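Local coordinates for protein AP endonuclease, family 2 (Brucella melitensis biovar Abortus, PDB 3NGF) that binds a manganese ion and probably isomerises hydroxypyruvate, as expected for a TIM-barrel enzyme of the hyi family, at residues 19-22 with 27-30; 23-28 with 40-45; 86-91 with 130-135; 188-191 with 195-198. All coordinates share one frame; numbering follows the deposited sequence. Where two conformers were deposited one is given.

Contact 1: residues 19-22 with 27-30; sequences MFNE and ERFR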
loop_
_atom_site.group_PDB
_atom_site.type_symbol
_atom_site.label_atom_id
_atom_site.label_comp_id
_atom_site.label_asym_id
_atom_site.label_seq_id
_atom_site.Cartn_x
_atom_site.Cartn_y
_atom_site.Cartn_z
ATOM N N MET A 19 -3.571 -0.928 12.754
ATOM C CA MET A 19 -3.113 -0.396 14.055
ATOM C C MET A 19 -4.177 0.436 14.718
ATOM O O MET A 19 -5.075 0.953 14.056
ATOM C CB MET A 19 -1.848 0.455 13.913
ATOM C CG MET A 19 -0.650 -0.274 13.308
ATOM S SD MET A 19 0.772 0.750 12.984
ATOM C CE MET A 19 1.161 1.346 14.651
ATOM N N PHE A 20 -4.034 0.595 16.037
ATOM C CA PHE A 20 -4.941 1.395 16.848
ATOM C C PHE A 20 -6.402 0.914 16.811
ATOM O O PHE A 20 -7.329 1.704 17.040
ATOM C CB PHE A 20 -4.837 2.876 16.446
ATOM C CG PHE A 20 -3.477 3.445 16.650
ATOM C CD1 PHE A 20 -3.021 3.732 17.916
ATOM C CD2 PHE A 20 -2.638 3.673 15.572
ATOM C CE1 PHE A 20 -1.764 4.248 18.111
ATOM C CE2 PHE A 20 -1.392 4.193 15.747
ATOM C CZ PHE A 20 -0.944 4.488 17.032
ATOM N N ASN A 21 -6.603 -0.398 16.614
ATOM C CA ASN A 21 -7.954 -0.964 16.531
ATOM C C ASN A 21 -8.633 -1.063 17.899
ATOM O O ASN A 21 -9.780 -1.519 18.017
ATOM C CB ASN A 21 -7.949 -2.336 15.854
ATOM C CG ASN A 21 -7.806 -2.270 14.355
ATOM O OD1 ASN A 21 -7.275 -1.299 13.761
ATOM N ND2 ASN A 21 -8.285 -3.333 13.706
ATOM N N GLU A 22 -7.931 -0.613 18.935
ATOM C CA GLU A 22 -8.510 -0.472 20.266
ATOM C C GLU A 22 -9.604 0.593 20.277
ATOM O O GLU A 22 -10.454 0.599 21.179
ATOM C CB GLU A 22 -7.433 -0.110 21.292
ATOM C CG GLU A 22 -6.403 -1.216 21.575
ATOM C CD GLU A 22 -5.206 -1.304 20.579
ATOM O OE1 GLU A 22 -4.963 -0.413 19.759
ATOM O OE2 GLU A 22 -4.475 -2.307 20.645
ATOM N N GLU A 27 -11.151 7.845 15.605
ATOM C CA GLU A 27 -10.338 8.135 16.784
ATOM C C GLU A 27 -8.850 7.764 16.585
ATOM O O GLU A 27 -7.988 8.193 17.368
ATOM C CB GLU A 27 -10.927 7.408 18.012
ATOM C CG GLU A 27 -12.209 8.071 18.573
ATOM C CD GLU A 27 -12.952 7.255 19.628
ATOM O OE1 GLU A 27 -14.214 7.282 19.619
ATOM O OE2 GLU A 27 -12.280 6.594 20.457
ATOM N N ARG A 28 -8.548 6.991 15.540
ATOM C CA ARG A 28 -7.182 6.474 15.308
ATOM C C ARG A 28 -6.206 7.552 14.848
ATOM O O ARG A 28 -5.005 7.450 15.085
ATOM C CB ARG A 28 -7.201 5.291 14.314
ATOM C CG ARG A 28 -8.092 4.155 14.845
ATOM C CD ARG A 28 -8.129 2.912 13.962
ATOM N NE ARG A 28 -9.201 2.040 14.415
ATOM C CZ ARG A 28 -9.855 1.174 13.667
ATOM N NH1 ARG A 28 -9.502 0.975 12.387
ATOM N NH2 ARG A 28 -10.827 0.457 14.214
ATOM N N PHE A 29 -6.731 8.597 14.188
ATOM C CA PHE A 29 -5.894 9.686 13.696
ATOM C C PHE A 29 -5.177 10.402 14.845
ATOM O O PHE A 29 -3.943 10.551 14.823
ATOM C CB PHE A 29 -6.714 10.673 12.863
ATOM C CG PHE A 29 -7.257 10.080 11.576
ATOM C CD1 PHE A 29 -6.570 10.235 10.386
ATOM C CD2 PHE A 29 -8.452 9.377 11.573
ATOM C CE1 PHE A 29 -7.061 9.700 9.206
ATOM C CE2 PHE A 29 -8.957 8.832 10.407
ATOM C CZ PHE A 29 -8.245 8.978 9.219
ATOM N N ARG A 30 -5.937 10.784 15.871
ATOM C CA ARG A 30 -5.362 11.404 17.072
ATOM C C ARG A 30 -4.352 10.478 17.768
ATOM O O ARG A 30 -3.271 10.906 18.196
ATOM C CB ARG A 30 -6.458 11.765 18.050
ATOM C CG ARG A 30 -5.928 12.434 19.342
ATOM C CD ARG A 30 -7.043 12.824 20.315
ATOM N NE ARG A 30 -7.837 11.678 20.773
ATOM C CZ ARG A 30 -7.495 10.840 21.754
ATOM N NH1 ARG A 30 -6.350 10.985 22.426
ATOM N NH2 ARG A 30 -8.308 9.844 22.073
#

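Contact 2: residues 23-28 with 40-45; sequences VPFLER and VEFLFP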
loop_
_atom_site.group_PDB
_atom_site.type_symbol
_atom_site.label_atom_id
_atom_site.label_comp_id
_atom_site.label_asym_id
_atom_site.label_seq_id
_atom_site.Cartn_x
_atom_site.Cartn_y
_atom_site.Cartn_z
ATOM N N VAL A 23 -9.584 1.488 19.286
ATOM C CA VAL A 23 -10.600 2.535 19.156
ATOM C C VAL A 23 -11.211 2.502 17.750
ATOM O O VAL A 23 -10.606 1.936 16.831
ATOM C CB VAL A 23 -10.034 3.943 19.492
ATOM C CG1 VAL A 23 -9.503 3.977 20.945
ATOM C CG2 VAL A 23 -8.960 4.382 18.488
ATOM N N PRO A 24 -12.407 3.106 17.576
ATOM C CA PRO A 24 -13.009 3.197 16.237
ATOM C C PRO A 24 -12.159 4.054 15.295
ATOM O O PRO A 24 -11.341 4.858 15.738
ATOM C CB PRO A 24 -14.379 3.858 16.499
ATOM C CG PRO A 24 -14.609 3.781 17.968
ATOM C CD PRO A 24 -13.233 3.800 18.581
ATOM N N PHE A 25 -12.360 3.858 14.000
ATOM C CA PHE A 25 -11.511 4.415 12.956
ATOM C C PHE A 25 -11.218 5.909 13.102
ATOM O O PHE A 25 -10.060 6.327 13.077
ATOM C CB PHE A 25 -12.161 4.140 11.602
ATOM C CG PHE A 25 -11.390 4.696 10.413
ATOM C CD1 PHE A 25 -10.168 4.160 10.033
ATOM C CD2 PHE A 25 -11.920 5.736 9.661
ATOM C CE1 PHE A 25 -9.478 4.662 8.939
ATOM C CE2 PHE A 25 -11.239 6.237 8.574
ATOM C CZ PHE A 25 -10.000 5.692 8.218
ATOM N N LEU A 26 -12.252 6.712 13.304
ATOM C CA LEU A 26 -12.032 8.164 13.350
ATOM C C LEU A 26 -11.128 8.604 14.514
ATOM O O LEU A 26 -10.419 9.613 14.395
ATOM C CB LEU A 26 -13.338 8.924 13.339
ATOM C CG LEU A 26 -14.154 8.828 12.036
ATOM C CD1 LEU A 26 -15.411 9.674 12.115
ATOM C CD2 LEU A 26 -13.328 9.275 10.808
ATOM N N GLU A 27 -11.151 7.845 15.605
ATOM C CA GLU A 27 -10.338 8.135 16.784
ATOM C C GLU A 27 -8.850 7.764 16.585
ATOM O O GLU A 27 -7.988 8.193 17.368
ATOM C CB GLU A 27 -10.927 7.408 18.012
ATOM C CG GLU A 27 -12.209 8.071 18.573
ATOM C CD GLU A 27 -12.952 7.255 19.628
ATOM O OE1 GLU A 27 -14.214 7.282 19.619
ATOM O OE2 GLU A 27 -12.280 6.594 20.457
ATOM N N ARG A 28 -8.548 6.991 15.540
ATOM C CA ARG A 28 -7.182 6.474 15.308
ATOM C C ARG A 28 -6.206 7.552 14.848
ATOM O O ARG A 28 -5.005 7.450 15.085
ATOM C CB ARG A 28 -7.201 5.291 14.314
ATOM C CG ARG A 28 -8.092 4.155 14.845
ATOM C CD ARG A 28 -8.129 2.912 13.962
ATOM N NE ARG A 28 -9.201 2.040 14.415
ATOM C CZ ARG A 28 -9.855 1.174 13.667
ATOM N NH1 ARG A 28 -9.502 0.975 12.387
ATOM N NH2 ARG A 28 -10.827 0.457 14.214
ATOM N N VAL A 40 -0.094 8.767 7.844
ATOM C CA VAL A 40 -0.946 7.603 8.007
ATOM C C VAL A 40 -1.314 7.001 6.641
ATOM O O VAL A 40 -1.260 7.677 5.604
ATOM C CB VAL A 40 -2.238 7.907 8.791
ATOM C CG1 VAL A 40 -1.918 8.332 10.231
ATOM C CG2 VAL A 40 -3.070 8.979 8.083
ATOM N N GLU A 41 -1.704 5.742 6.680
ATOM C CA GLU A 41 -2.275 5.033 5.528
ATOM C C GLU A 41 -3.433 4.199 6.033
ATOM O O GLU A 41 -3.534 3.936 7.239
ATOM C CB GLU A 41 -1.235 4.152 4.850
ATOM C CG GLU A 41 -0.687 3.003 5.712
ATOM C CD GLU A 41 0.335 2.153 4.984
ATOM O OE1 GLU A 41 1.042 2.681 4.093
ATOM O OE2 GLU A 41 0.434 0.939 5.320
ATOM N N PHE A 42 -4.270 3.722 5.116
ATOM C CA PHE A 42 -5.311 2.760 5.456
ATOM C C PHE A 42 -5.831 2.184 4.153
ATOM O O PHE A 42 -5.430 2.653 3.095
ATOM C CB PHE A 42 -6.458 3.365 6.318
ATOM C CG PHE A 42 -6.893 4.735 5.883
ATOM C CD1 PHE A 42 -7.614 4.901 4.711
ATOM C CD2 PHE A 42 -6.566 5.848 6.628
ATOM C CE1 PHE A 42 -8.014 6.187 4.288
ATOM C CE2 PHE A 42 -6.971 7.121 6.217
ATOM C CZ PHE A 42 -7.682 7.292 5.078
ATOM N N LEU A 43 -6.681 1.162 4.195
ATOM C CA LEU A 43 -7.125 0.545 2.948
ATOM C C LEU A 43 -8.193 1.379 2.250
ATOM O O LEU A 43 -7.966 1.901 1.145
ATOM C CB LEU A 43 -7.607 -0.885 3.203
ATOM C CG LEU A 43 -6.428 -1.845 3.333
ATOM C CD1 LEU A 43 -5.754 -1.683 4.649
ATOM C CD2 LEU A 43 -6.851 -3.306 3.097
ATOM N N PHE A 44 -9.338 1.552 2.907
ATOM C CA PHE A 44 -10.516 2.134 2.251
ATOM C C PHE A 44 -11.174 3.244 3.049
ATOM O O PHE A 44 -11.634 3.014 4.164
ATOM C CB PHE A 44 -11.555 1.041 1.928
ATOM C CG PHE A 44 -10.974 -0.194 1.285
ATOM C CD1 PHE A 44 -10.461 -0.161 -0.006
ATOM C CD2 PHE A 44 -10.941 -1.404 1.969
ATOM C CE1 PHE A 44 -9.933 -1.303 -0.610
ATOM C CE2 PHE A 44 -10.400 -2.536 1.375
ATOM C CZ PHE A 44 -9.902 -2.488 0.083
ATOM N N PRO A 45 -11.245 4.454 2.477
ATOM C CA PRO A 45 -11.947 5.557 3.143
ATOM C C PRO A 45 -13.431 5.686 2.777
ATOM O O PRO A 45 -14.107 6.597 3.272
ATOM C CB PRO A 45 -11.211 6.769 2.611
ATOM C CG PRO A 45 -10.844 6.369 1.230
ATOM C CD PRO A 45 -10.526 4.909 1.278
#

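Contact 3: residues 86-91 with 130-135; sequences GREQEF and IENFRY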
loop_
_atom_site.group_PDB
_atom_site.type_symbol
_atom_site.label_atom_id
_atom_site.label_comp_id
_atom_site.label_asym_id
_atom_site.label_seq_id
_atom_site.Cartn_x
_atom_site.Cartn_y
_atom_site.Cartn_z
ATOM N N GLY A 86 -13.672 -7.516 -18.558
ATOM C CA GLY A 86 -15.106 -7.259 -18.484
ATOM C C GLY A 86 -15.551 -6.290 -17.408
ATOM O O GLY A 86 -16.692 -5.826 -17.456
ATOM N N ARG A 87 -14.664 -5.976 -16.449
ATOM C CA ARG A 87 -14.981 -5.040 -15.380
ATOM C C ARG A 87 -14.319 -3.669 -15.571
ATOM O O ARG A 87 -14.171 -2.911 -14.632
ATOM C CB ARG A 87 -14.620 -5.676 -14.037
ATOM C CG ARG A 87 -15.460 -6.939 -13.831
ATOM C CD ARG A 87 -15.250 -7.560 -12.499
ATOM N NE ARG A 87 -15.783 -6.763 -11.399
ATOM C CZ ARG A 87 -15.776 -7.188 -10.142
ATOM N NH1 ARG A 87 -15.297 -8.401 -9.862
ATOM N NH2 ARG A 87 -16.247 -6.410 -9.169
ATOM N N GLU A 88 -13.979 -3.342 -16.811
ATOM C CA GLU A 88 -13.218 -2.142 -17.092
ATOM C C GLU A 88 -13.979 -0.849 -16.792
ATOM O O GLU A 88 -13.401 0.068 -16.202
ATOM C CB GLU A 88 -12.700 -2.138 -18.538
ATOM C CG GLU A 88 -11.748 -3.267 -18.852
ATOM C CD GLU A 88 -12.440 -4.512 -19.440
ATOM O OE1 GLU A 88 -13.693 -4.595 -19.455
ATOM O OE2 GLU A 88 -11.700 -5.408 -19.903
ATOM N N GLN A 89 -15.256 -0.764 -17.181
ATOM C CA GLN A 89 -16.023 0.461 -16.919
ATOM C C GLN A 89 -16.152 0.641 -15.413
ATOM O O GLN A 89 -16.001 1.746 -14.896
ATOM C CB GLN A 89 -17.401 0.431 -17.562
ATOM C CG GLN A 89 -18.136 1.735 -17.428
ATOM C CD GLN A 89 -17.530 2.856 -18.250
ATOM O OE1 GLN A 89 -17.563 2.813 -19.474
ATOM N NE2 GLN A 89 -16.999 3.883 -17.575
ATOM N N GLU A 90 -16.405 -0.457 -14.714
ATOM C CA GLU A 90 -16.425 -0.455 -13.252
ATOM C C GLU A 90 -15.108 0.056 -12.654
ATOM O O GLU A 90 -15.091 0.951 -11.802
ATOM C CB GLU A 90 -16.710 -1.866 -12.740
ATOM C CG GLU A 90 -16.904 -1.949 -11.242
ATOM C CD GLU A 90 -17.082 -3.384 -10.759
ATOM O OE1 GLU A 90 -17.263 -4.298 -11.623
ATOM O OE2 GLU A 90 -17.072 -3.577 -9.518
ATOM N N PHE A 91 -13.993 -0.490 -13.125
ATOM C CA PHE A 91 -12.694 -0.011 -12.689
ATOM C C PHE A 91 -12.508 1.501 -12.948
ATOM O O PHE A 91 -12.045 2.242 -12.053
ATOM C CB PHE A 91 -11.551 -0.802 -13.334
ATOM C CG PHE A 91 -10.195 -0.334 -12.874
ATOM C CD1 PHE A 91 -9.625 -0.840 -11.708
ATOM C CD2 PHE A 91 -9.527 0.664 -13.574
ATOM C CE1 PHE A 91 -8.376 -0.356 -11.254
ATOM C CE2 PHE A 91 -8.315 1.147 -13.154
ATOM C CZ PHE A 91 -7.735 0.639 -11.975
ATOM N N ILE A 130 -3.019 -4.001 -17.936
ATOM C CA ILE A 130 -2.311 -2.938 -18.668
ATOM C C ILE A 130 -3.280 -1.823 -19.070
ATOM O O ILE A 130 -3.020 -0.631 -18.854
ATOM C CB ILE A 130 -1.536 -3.528 -19.897
ATOM C CG1 ILE A 130 -0.360 -4.372 -19.399
ATOM C CG2 ILE A 130 -1.040 -2.424 -20.825
ATOM C CD1 ILE A 130 0.256 -5.279 -20.405
ATOM N N GLU A 131 -4.434 -2.199 -19.621
ATOM C CA GLU A 131 -5.389 -1.196 -20.032
ATOM C C GLU A 131 -5.866 -0.382 -18.853
ATOM O O GLU A 131 -5.992 0.849 -18.967
ATOM C CB GLU A 131 -6.610 -1.806 -20.712
ATOM C CG GLU A 131 -6.297 -2.454 -22.059
ATOM C CD GLU A 131 -5.512 -1.589 -23.050
ATOM O OE1 GLU A 131 -5.614 -0.340 -23.064
ATOM O OE2 GLU A 131 -4.787 -2.198 -23.879
ATOM N N ASN A 132 -6.170 -1.061 -17.747
ATOM C CA ASN A 132 -6.720 -0.379 -16.569
ATOM C C ASN A 132 -5.711 0.550 -15.880
ATOM O O ASN A 132 -6.027 1.694 -15.476
ATOM C CB ASN A 132 -7.328 -1.389 -15.573
ATOM C CG ASN A 132 -8.738 -1.849 -15.984
ATOM O OD1 ASN A 132 -9.512 -1.090 -16.610
ATOM N ND2 ASN A 132 -9.085 -3.089 -15.625
ATOM N N PHE A 133 -4.487 0.056 -15.758
ATOM C CA PHE A 133 -3.382 0.841 -15.189
ATOM C C PHE A 133 -3.036 2.017 -16.084
ATOM O O PHE A 133 -2.757 3.093 -15.596
ATOM C CB PHE A 133 -2.166 -0.056 -14.873
ATOM C CG PHE A 133 -2.155 -0.536 -13.433
ATOM C CD1 PHE A 133 -3.103 -1.442 -12.959
ATOM C CD2 PHE A 133 -1.250 -0.015 -12.542
ATOM C CE1 PHE A 133 -3.126 -1.832 -11.623
ATOM C CE2 PHE A 133 -1.248 -0.406 -11.225
ATOM C CZ PHE A 133 -2.190 -1.304 -10.752
ATOM N N ARG A 134 -3.064 1.840 -17.401
ATOM C CA ARG A 134 -2.854 2.996 -18.283
ATOM C C ARG A 134 -3.932 4.065 -18.114
ATOM O O ARG A 134 -3.608 5.277 -18.082
ATOM C CB ARG A 134 -2.786 2.570 -19.746
ATOM C CG ARG A 134 -1.492 1.922 -20.119
ATOM C CD ARG A 134 -1.491 1.425 -21.565
ATOM N NE ARG A 134 -0.213 0.791 -21.883
ATOM C CZ ARG A 134 0.038 0.083 -22.981
ATOM N NH1 ARG A 134 -0.913 -0.130 -23.904
ATOM N NH2 ARG A 134 1.239 -0.439 -23.155
ATOM N N TYR A 135 -5.198 3.637 -18.021
ATOM C CA TYR A 135 -6.315 4.570 -17.815
ATOM C C TYR A 135 -6.107 5.311 -16.494
ATOM O O TYR A 135 -6.187 6.532 -16.433
ATOM C CB TYR A 135 -7.668 3.867 -17.791
ATOM C CG TYR A 135 -8.813 4.814 -17.490
ATOM C CD1 TYR A 135 -9.443 5.535 -18.520
ATOM C CD2 TYR A 135 -9.250 5.016 -16.187
ATOM C CE1 TYR A 135 -10.472 6.410 -18.244
ATOM C CE2 TYR A 135 -10.264 5.884 -15.908
ATOM C CZ TYR A 135 -10.875 6.593 -16.933
ATOM O OH TYR A 135 -11.891 7.464 -16.620
#

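Contact 4: residues 188-191 with 195-198; sequences HAQI and DLTR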
loop_
_atom_site.group_PDB
_atom_site.type_symbol
_atom_site.label_atom_id
_atom_site.label_comp_id
_atom_site.label_asym_id
_atom_site.label_seq_id
_atom_site.Cartn_x
_atom_site.Cartn_y
_atom_site.Cartn_z
ATOM N N HIS A 188 5.353 -9.379 2.304
ATOM C CA HIS A 188 5.005 -10.209 1.152
ATOM C C HIS A 188 6.258 -10.632 0.359
ATOM O O HIS A 188 6.334 -11.749 -0.113
ATOM C CB HIS A 188 4.023 -9.457 0.244
ATOM C CG HIS A 188 2.688 -9.180 0.870
ATOM N ND1 HIS A 188 1.941 -10.146 1.513
ATOM C CD2 HIS A 188 1.926 -8.062 0.863
ATOM C CE1 HIS A 188 0.790 -9.617 1.899
ATOM N NE2 HIS A 188 0.771 -8.346 1.539
ATOM N N ALA A 189 7.224 -9.722 0.211
ATOM C CA ALA A 189 8.441 -9.970 -0.570
ATOM C C ALA A 189 9.266 -11.062 0.102
ATOM O O ALA A 189 9.817 -11.932 -0.575
ATOM C CB ALA A 189 9.266 -8.709 -0.692
ATOM N N GLN A 190 9.330 -11.034 1.431
ATOM C CA GLN A 190 10.083 -12.082 2.146
ATOM C C GLN A 190 9.452 -13.482 2.053
ATOM O O GLN A 190 10.176 -14.494 2.002
ATOM C CB GLN A 190 10.288 -11.645 3.603
ATOM C CG GLN A 190 10.976 -12.649 4.522
ATOM C CD GLN A 190 12.312 -13.144 3.995
ATOM O OE1 GLN A 190 12.915 -12.550 3.085
ATOM N NE2 GLN A 190 12.789 -14.252 4.569
ATOM N N ILE A 191 8.122 -13.547 2.070
ATOM C CA ILE A 191 7.377 -14.796 1.992
ATOM C C ILE A 191 7.490 -15.420 0.593
ATOM O O ILE A 191 7.675 -16.634 0.477
ATOM C CB ILE A 191 5.890 -14.618 2.439
ATOM C CG1 ILE A 191 5.837 -14.316 3.933
ATOM C CG2 ILE A 191 5.025 -15.828 2.123
ATOM C CD1 ILE A 191 4.495 -13.781 4.421
ATOM N N ASP A 195 15.773 -12.751 -0.614
ATOM C CA ASP A 195 16.926 -11.994 -1.156
ATOM C C ASP A 195 16.652 -10.490 -1.170
ATOM O O ASP A 195 16.850 -9.816 -2.187
ATOM C CB ASP A 195 17.244 -12.468 -2.592
ATOM C CG ASP A 195 18.658 -12.169 -3.033
ATOM O OD1 ASP A 195 19.576 -11.973 -2.197
ATOM O OD2 ASP A 195 18.883 -12.177 -4.262
ATOM N N LEU A 196 16.239 -9.962 -0.027
ATOM C CA LEU A 196 15.627 -8.631 0.001
ATOM C C LEU A 196 16.586 -7.482 -0.257
ATOM O O LEU A 196 16.202 -6.512 -0.907
ATOM C CB LEU A 196 14.896 -8.403 1.321
ATOM C CG LEU A 196 13.790 -9.384 1.703
ATOM C CD1 LEU A 196 13.171 -8.956 3.038
ATOM C CD2 LEU A 196 12.703 -9.553 0.638
ATOM N N THR A 197 17.826 -7.570 0.222
ATOM C CA THR A 197 18.798 -6.492 -0.003
ATOM C C THR A 197 19.087 -6.311 -1.484
ATOM O O THR A 197 18.972 -5.193 -2.039
ATOM C CB THR A 197 20.091 -6.718 0.760
ATOM O OG1 THR A 197 19.789 -6.789 2.151
ATOM C CG2 THR A 197 21.092 -5.570 0.511
ATOM N N ARG A 198 19.377 -7.427 -2.135
ATOM C CA ARG A 198 19.653 -7.422 -3.571
ATOM C C ARG A 198 18.404 -7.149 -4.397
ATOM O O ARG A 198 18.480 -6.501 -5.453
ATOM C CB ARG A 198 20.354 -8.736 -3.964
ATOM C CG ARG A 198 21.737 -8.862 -3.337
ATOM C CD ARG A 198 22.738 -7.860 -3.893
ATOM N NE ARG A 198 24.070 -8.153 -3.363
ATOM C CZ ARG A 198 24.700 -7.470 -2.416
ATOM N NH1 ARG A 198 24.183 -6.364 -1.891
ATOM N NH2 ARG A 198 25.891 -7.894 -2.007
#

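Contact 1: residues 19-22 with 27-30
R28 reaches back from the start of helix 25-34 across F20 and N21, in the loop that follows the first strand of the TIM barrel. Apolar packing covers the root of the arginine. F20 CB rests on R28 CG at 3.8 Å, and the aliphatic part of the arginine, extended from CG to NE, runs on alongside the loop backbone. Beyond CB the F20 ring turns away to pack on the same helix. A large apolar ring suits this buried place, where it lies against L31 and A32.

Flat groups meet further out. The amide of N21 lies over one face of the R28 guanidinium, with the two planes 24° apart. Stacking of this kind leaves the guanidinium edge for polar partners: V23 O takes NE and NH2, while L16 O takes NH1. A long arginine is well chosen here, since one side chain can slide along a loop and bind two of its carbonyls. E22 and F20 N both bond to T254 OG1, fixing the loop from another direction. Near the middle of the arginine, R28 CD passes 3.6 Å from M19 O.

Contact 2: residues 23-28 with 40-45
V23 O, just ahead of the helix whose F25 reaches F42, is gripped twice by R28. The hold is side-on: NE bonds to V23 O at 2.8 Å with an N-H...O angle of 155°, and R28 NH2 adds a more bent bond to V23 O at 3.0 Å. The oxygen lies almost in the guanidinium plane, so both N-H groups converge on it, and F25 N lies over one face of the same guanidinium. The two bonds tie R28, in the first turn of helix 25-34, to the chain that leads into it, where P24 O also receives E27 N.

The contact joins the helix of a beta-alpha-beta unit in the TIM barrel, formed by strand 11-15, helix 25-34 and strand 39-41, to the chain just beyond the second strand. Its substance is a T-shaped aromatic pair. F25 presents its edge to the face of F42, with ring centroids 5.2 Å apart and planes at 81°. Phenylalanine serves both roles: the slightly positive ring hydrogens of F25 meet the pi cloud of F42, and neither ring brings a polar group to the junction. F29 extends the cluster, touching both rings, and F48 meets F25 as well.

Next to F42, the buried carboxylate of E41 bonds through OE2 to NE2 of Q211, a manganese ligand, and through OE1 to H209, so the residue just before F42, the last of the strand, is in the second shell of the metal site. At the ring junction, F25 CZ stands 3.8 Å from F42 CD2, toward the rim of the F42 face.

Contact 3: residues 86-91 with 130-135
One face of the F91 ring is covered by N132: its CB sits 3.9 Å from the ring centroid, 24° off the normal, in a CH-pi contact. The amide beyond it stacks on the ring with planes 28° apart, displaced so that N132 OD1 comes to 3.5 Å from F91 CD2. At the rim, F91 CE2 approaches the backbone oxygen N132 O at 3.3 Å. The side chains run antiparallel alongside one another, so a short asparagine can lie flat along a phenylalanine.

The residues belong to helices 88-104 and 122-140, neighbours in the outer layer of the TIM barrel, linked through strand 109-111. E88 lies across N132, its CG 3.8 Å from N132 OD1. The carboxylate of E88 bends back to the turn ahead of its helix, where OE2 accepts a nearly straight bond from G86 N. G86 has a positive phi at which a CB would jam against the preceding carbonyl, so glycine suits the turn. R87, at the N-cap position, holds E90 side-on in a salt bridge: NE to OE1 at 2.9 Å, and NH2 to OE2. R87 NH2 has a second acidic partner in E78.

No hydrogen bond spans the two segments; the amide nitrogen of N132 is satisfied by A82 O, in the loop before helix 88-104. Asparagine therefore does two jobs, giving an apolar CB and a flat amide to the ring while its nitrogen ties the second helix to the loop, and the helix-helix contact itself rests on dispersion and weak CH-pi attraction.

Contact 4: residues 188-191 with 195-198
Apolar packing across a short link between two consecutive helices joins A189 and Q190 to L196, at the junction of helices 186-192 and 196-202. L196 carries the contact from the later helix and lies against two consecutive residues of the earlier one. Its two methyl groups divide the work. CD2 of L196 meets the methyl of A189, CB, at 3.8 Å, and CD2 also lies against the backbone nitrogen of Q190. CD1 of L196 turns to Q190, whose CB is 4.0 Å away. Alanine suits its position because a small side chain lets the leucine come close to the helix backbone.

The side chain of Q190 runs roughly perpendicular to the leucine. The glutamine chain bends at its second torsion (chi2 54°), carrying the amide back beside the leucine, so that Q190 OE1 stands 3.6 Å from L196 CG. This is only van der Waals contact; the amide is held from its other end, where NE2 bonds to E225 OE2. Glutamine thus offers aliphatic carbons to L196 and a donor to a loop acid.

In the TIM barrel both helices follow strand 180-185 and precede strand 207-212, and helix 186-192 starts directly after D185, a manganese ligand. H188 N makes a weak bond to D185 OD1, while the A189 side chain remains about 7 Å from that of D185. On the later helix, L196 also touches L231 of helix 228-237.

Overall arrangement
From the N terminus, contact 1 closes a short turn, bringing the loop after strand 11-15 against the start of helix 25-34. Contact 2 starts on the stretch where contact 1 ends, the two sharing E27 and R28, and carries the link on to the chain after strand 39-41. They touch directly, F29 CZ lying 3.8 Å from F42 CE2. Contact 3 follows in series, spanning 38 residues to join two outer helices across the barrel from contact 1, with centres about 34 Å apart. Contact 4 closes the shortest connection, only three residues, between the helices after strand 180-185, on the opposite side of the chain's centre from contact 2.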